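PDB 4NZK: AlgX/AlgJ SGNH hydrolase-like domain-containing protein from Eubacterium siraeum, which is of unknown function but belongs to the DHHW family of the SGNH hydrolase clan, whose members are mostly esterases and related hydrolases. Local coordinates for residues 103-108 against 141-146; 231-236 against 245-250. All blocks are in the same frame, centred on the assembly; numbering follows the deposited sequence.

Contact 1 of 2, residues 103-108 against 141-146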
# COMPACT_ATOMS: atom_id res chain seq x y z
N PHE A 103 -7.06 -12.42 1.17
CA PHE A 103 -6.72 -11.92 -0.14
C PHE A 103 -5.27 -11.43 -0.11
O PHE A 103 -4.77 -10.97 0.92
CB PHE A 103 -7.58 -10.71 -0.51
CG PHE A 103 -9.07 -10.97 -0.59
CD1 PHE A 103 -9.87 -11.07 0.55
CD2 PHE A 103 -9.68 -11.07 -1.82
CE1 PHE A 103 -11.24 -11.23 0.44
CE2 PHE A 103 -11.05 -11.26 -1.94
CZ PHE A 103 -11.82 -11.35 -0.81
N ASN A 104 -4.61 -11.55 -1.26
CA ASN A 104 -3.24 -11.09 -1.43
C ASN A 104 -3.18 -10.12 -2.61
O ASN A 104 -3.67 -10.43 -3.69
CB ASN A 104 -2.38 -12.29 -1.79
CG ASN A 104 -0.97 -11.91 -2.15
OD1 ASN A 104 -0.28 -11.32 -1.35
ND2 ASN A 104 -0.55 -12.22 -3.38
N MSE A 105 -2.57 -8.96 -2.39
CA MSE A 105 -2.37 -7.98 -3.48
C MSE A 105 -1.01 -7.35 -3.34
O MSE A 105 -0.81 -6.41 -2.58
CB MSE A 105 -3.52 -6.96 -3.53
CG MSE A 105 -3.38 -6.11 -4.83
SE MSE A 105 -4.93 -4.96 -5.12
CE MSE A 105 -4.84 -3.97 -3.48
N VAL A 106 -0.05 -7.93 -4.06
CA VAL A 106 1.31 -7.45 -4.10
C VAL A 106 1.44 -6.57 -5.33
O VAL A 106 1.10 -6.99 -6.44
CB VAL A 106 2.36 -8.59 -4.10
CG1 VAL A 106 3.77 -8.02 -4.21
CG2 VAL A 106 2.22 -9.42 -2.83
N VAL A 107 1.94 -5.36 -5.13
CA VAL A 107 1.98 -4.39 -6.23
C VAL A 107 3.41 -3.93 -6.51
O VAL A 107 4.24 -3.92 -5.62
CB VAL A 107 1.09 -3.17 -5.94
CG1 VAL A 107 -0.39 -3.57 -5.91
CG2 VAL A 107 1.47 -2.45 -4.65
N PRO A 108 3.67 -3.56 -7.76
CA PRO A 108 5.01 -3.13 -8.12
C PRO A 108 5.21 -1.67 -7.75
O PRO A 108 4.27 -0.97 -7.44
CB PRO A 108 5.01 -3.26 -9.63
CG PRO A 108 3.62 -2.96 -10.00
CD PRO A 108 2.76 -3.56 -8.92
N ILE A 141 -6.91 -15.73 -1.93
CA ILE A 141 -7.39 -15.17 -3.20
C ILE A 141 -6.42 -14.12 -3.72
O ILE A 141 -6.17 -13.13 -3.06
CB ILE A 141 -8.76 -14.51 -2.97
CG1 ILE A 141 -9.75 -15.56 -2.46
CG2 ILE A 141 -9.25 -13.83 -4.24
CD1 ILE A 141 -10.99 -14.95 -1.86
N ASN A 142 -5.89 -14.33 -4.90
CA ASN A 142 -4.93 -13.39 -5.46
C ASN A 142 -5.67 -12.31 -6.21
O ASN A 142 -6.55 -12.59 -6.99
CB ASN A 142 -3.93 -14.06 -6.41
CG ASN A 142 -2.83 -13.09 -6.80
OD1 ASN A 142 -2.10 -12.60 -5.93
ND2 ASN A 142 -2.75 -12.75 -8.07
N VAL A 143 -5.27 -11.07 -5.98
CA VAL A 143 -5.84 -9.93 -6.67
C VAL A 143 -4.76 -9.37 -7.63
O VAL A 143 -3.64 -9.13 -7.21
CB VAL A 143 -6.25 -8.82 -5.68
CG1 VAL A 143 -6.85 -7.62 -6.39
CG2 VAL A 143 -7.17 -9.34 -4.61
N ASP A 144 -5.11 -9.20 -8.90
CA ASP A 144 -4.17 -8.75 -9.90
C ASP A 144 -4.07 -7.23 -9.96
O ASP A 144 -4.55 -6.57 -10.90
CB ASP A 144 -4.50 -9.33 -11.27
CG ASP A 144 -3.32 -9.29 -12.23
OD1 ASP A 144 -2.30 -8.58 -11.97
OD2 ASP A 144 -3.45 -9.98 -13.29
N GLY A 145 -3.44 -6.68 -8.94
CA GLY A 145 -3.16 -5.25 -8.86
C GLY A 145 -2.21 -4.82 -9.95
O GLY A 145 -2.35 -3.71 -10.48
N TYR A 146 -1.25 -5.67 -10.30
CA TYR A 146 -0.32 -5.36 -11.37
C TYR A 146 -1.03 -5.00 -12.68
O TYR A 146 -0.74 -4.01 -13.30
CB TYR A 146 0.63 -6.53 -11.61
CG TYR A 146 1.71 -6.21 -12.59
CD1 TYR A 146 1.49 -6.19 -13.97
CD2 TYR A 146 2.95 -5.88 -12.13
CE1 TYR A 146 2.52 -5.85 -14.84
CE2 TYR A 146 3.96 -5.52 -13.01
CZ TYR A 146 3.75 -5.50 -14.33
OH TYR A 146 4.83 -5.15 -15.14
O HOH W 1 -0.94 -9.99 -6.06
O HOH W 2 -0.73 -7.84 -8.28
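Phe103 and Ile141 lie side by side at the start of a short parallel pairing. Ile141 CD1 sits over one face of the Phe103 ring, 4.0 Å from its centroid, in a CH-pi contact, while Ile141 CG2 packs on Phe103 CD2. With Phe103 CG anti to the carbonyl carbon (chi1 -62°), the ring runs alongside the isoleucine. Asn104 joins the backbones twice: its N donates to Ile141 O at 2.9 Å, and its O accepts Val143 N almost in line with the C=O. On the other face of the sheet Asn104 and Asn142 lie side by side, ND2 of Asn104 donating to OD1 of Asn142 at 3.0 Å across planes turned 34°; Asn104 OD1 is hydrogen-bonded to the Tyr85 hydroxyl, so both polar atoms of this buried amide have partners. The packing is tight where the Met105 selenium, carried round by the bend at chi3 (58°), lies against Val143 CG1 at 3.5 Å. Gly145 brings the backbone in close beside Met105 CG and Val107 CG1. Beyond Val143 the chains part, and water replaces direct pairing: one water accepts from Val106 N and lies 2.9 Å from Asn142 OD1, and a second lies between Val106 O and Tyr146 N. At this looser end Pro108 CG touches Tyr146 CD2 at 3.7 Å, the two side chains crossing at about a right angle. The partly exposed Ile141 and Asn142 form the more solvent-accessible side. This is the edge of the parallel part of the central mixed sheet of an SGNH-type alpha/beta fold: strand 141-142 is outermost, strand 101-107 pairs with strand 328-334 on its other side, and helix 126-136 lies against Asn104, Asn142, Pro108 and Tyr146.

Contact 2 of 2, residues 231-236 against 245-250; sequences ATYYTT and TQFHSI
Tyr233 CG stands anti to the carbonyl carbon (chi1 -73°) and Phe247 CG anti to the backbone N, which brings the two rings together obliquely, whereas the His248 side chain (chi1 -61°) folds back to meet the Ala231 carbonyl. The site is the outer edge of the mixed central sheet of the SGNH-like fold, where strand 229-234 is bordered by an irregular loop, 245-250, instead of another strand. Ala231 and His248 hold each other through both backbone and side chain: Ala231 N donates to His248 O at 2.9 Å, and His248 ND1 donates to Ala231 O at 2.7 Å. Because a carbonyl can only accept, ND1 carries the proton; the bond lies nearly in the imidazole plane and helps fix the ring's rotation. His248 CA adds a weaker CA-H...O approach to the same Ala231 O. Beside these bonds the side chains are largely apolar. Ala231 CB touches Ile250 CG2 at 3.9 Å, and Tyr233 CE1 meets Phe247 CD2 at 3.6 Å, the ring planes inclined at 38°. Phe247 also has Ser249 N over the centre of one face. A water accepts from Tyr233 N and lies 2.8 Å from Phe247 O, bridging strand and loop. Inward, Ala231, Tyr233 and Ile250 rest on strand 270-275, through Val271 and Ile273, while the Tyr229 hydroxyl bonds to Ile250 N and reinforces the loop from earlier in the same strand. The Tyr233 hydroxyl adds a further tie between strand and loop: OH donates to Ser249 O at 2.7 Å, in the carbonyl plane and on a lone pair.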
# COMPACT_ATOMS: atom_id res chain seq x y z
N ALA A 231 -12.91 7.01 12.87
CA ALA A 231 -11.70 6.24 13.12
C ALA A 231 -11.32 6.35 14.58
O ALA A 231 -11.47 7.43 15.18
CB ALA A 231 -10.57 6.70 12.23
N THR A 232 -10.81 5.25 15.13
CA THR A 232 -10.28 5.20 16.50
C THR A 232 -8.84 4.71 16.40
O THR A 232 -8.56 3.68 15.74
CB THR A 232 -11.14 4.30 17.40
OG1 THR A 232 -12.49 4.80 17.38
CG2 THR A 232 -10.62 4.29 18.84
N TYR A 233 -7.94 5.44 17.05
CA TYR A 233 -6.53 5.14 17.04
C TYR A 233 -6.10 4.32 18.27
O TYR A 233 -6.47 4.63 19.40
CB TYR A 233 -5.73 6.43 16.93
CG TYR A 233 -5.81 7.04 15.55
CD1 TYR A 233 -6.86 7.86 15.19
CD2 TYR A 233 -4.80 6.84 14.61
CE1 TYR A 233 -6.95 8.39 13.91
CE2 TYR A 233 -4.86 7.38 13.36
CZ TYR A 233 -5.94 8.16 13.00
OH TYR A 233 -6.01 8.69 11.74
N TYR A 234 -5.36 3.26 17.99
CA TYR A 234 -4.90 2.30 18.99
C TYR A 234 -3.39 2.13 18.93
O TYR A 234 -2.74 2.42 17.91
CB TYR A 234 -5.56 0.95 18.75
CG TYR A 234 -7.04 0.87 19.00
CD1 TYR A 234 -7.95 1.27 18.01
CD2 TYR A 234 -7.55 0.34 20.18
CE1 TYR A 234 -9.31 1.20 18.23
CE2 TYR A 234 -8.92 0.26 20.39
CZ TYR A 234 -9.78 0.69 19.41
OH TYR A 234 -11.14 0.60 19.60
N THR A 235 -2.83 1.64 20.03
CA THR A 235 -1.45 1.27 20.06
C THR A 235 -1.30 -0.05 19.30
O THR A 235 -2.28 -0.68 18.92
CB THR A 235 -0.98 1.01 21.49
OG1 THR A 235 -1.76 -0.06 22.05
CG2 THR A 235 -1.18 2.22 22.31
N THR A 236 -0.06 -0.49 19.16
CA THR A 236 0.23 -1.73 18.42
C THR A 236 -0.16 -3.01 19.16
O THR A 236 -0.17 -4.11 18.58
CB THR A 236 1.67 -1.78 17.95
OG1 THR A 236 2.54 -1.68 19.08
CG2 THR A 236 1.95 -0.66 16.97
N THR A 245 -7.78 10.41 21.77
CA THR A 245 -9.17 10.13 22.13
C THR A 245 -10.19 10.96 21.35
O THR A 245 -11.28 10.47 21.02
CB THR A 245 -9.37 10.32 23.65
OG1 THR A 245 -8.33 9.62 24.34
CG2 THR A 245 -10.73 9.79 24.09
N GLN A 246 -9.86 12.21 21.04
CA GLN A 246 -10.79 13.10 20.34
C GLN A 246 -10.56 13.21 18.83
O GLN A 246 -11.21 14.01 18.17
CB GLN A 246 -10.77 14.51 20.97
CG GLN A 246 -11.03 14.52 22.47
CD GLN A 246 -12.39 13.96 22.83
OE1 GLN A 246 -13.38 14.19 22.13
NE2 GLN A 246 -12.44 13.22 23.93
N PHE A 247 -9.65 12.41 18.28
CA PHE A 247 -9.30 12.51 16.90
C PHE A 247 -9.84 11.31 16.12
O PHE A 247 -9.51 10.17 16.43
CB PHE A 247 -7.79 12.63 16.72
CG PHE A 247 -7.41 12.88 15.31
CD1 PHE A 247 -7.68 14.11 14.73
CD2 PHE A 247 -6.83 11.90 14.54
CE1 PHE A 247 -7.36 14.36 13.41
CE2 PHE A 247 -6.50 12.14 13.22
CZ PHE A 247 -6.76 13.37 12.65
N HIS A 248 -10.68 11.57 15.12
CA HIS A 248 -11.42 10.48 14.47
C HIS A 248 -11.41 10.49 12.95
O HIS A 248 -12.18 9.76 12.34
CB HIS A 248 -12.86 10.47 15.01
CG HIS A 248 -12.95 10.24 16.48
ND1 HIS A 248 -12.55 9.06 17.08
CD2 HIS A 248 -13.34 11.06 17.48
CE1 HIS A 248 -12.70 9.16 18.38
NE2 HIS A 248 -13.18 10.37 18.66
N SER A 249 -10.50 11.23 12.35
CA SER A 249 -10.31 11.24 10.91
C SER A 249 -9.13 10.35 10.54
O SER A 249 -8.23 10.13 11.35
CB SER A 249 -10.01 12.65 10.40
OG SER A 249 -9.82 12.67 9.00
N ILE A 250 -9.16 9.80 9.33
CA ILE A 250 -7.97 9.12 8.80
C ILE A 250 -7.05 10.08 8.07
O ILE A 250 -6.01 9.66 7.59
CB ILE A 250 -8.28 7.91 7.89
CG1 ILE A 250 -9.02 8.37 6.65
CG2 ILE A 250 -8.99 6.83 8.69
CD1 ILE A 250 -9.16 7.23 5.66
O HOH W 3 -8.95 7.97 18.15

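How the contacts relate
From the N terminus, the chain enters the central sheet at strand 101-107, makes an excursion that includes helix 126-136, and returns alongside at strand 141-142; contact 1 closes this loop of 32 residues. It then runs through helices and a two-stranded sheet before strand 229-234, and contact 2 closes a short irregular excursion of 8 residues, helix- and strand-free. The two loops follow in series, neither nesting nor crossing. Both contacts lie at the outermost strands of the same mixed sheet, on opposite sides of the chain's centre, with centres about 28 Å apart: contact 1 adds a parallel edge strand, contact 2 covers the edge strand 229-234, which runs antiparallel to 270-275.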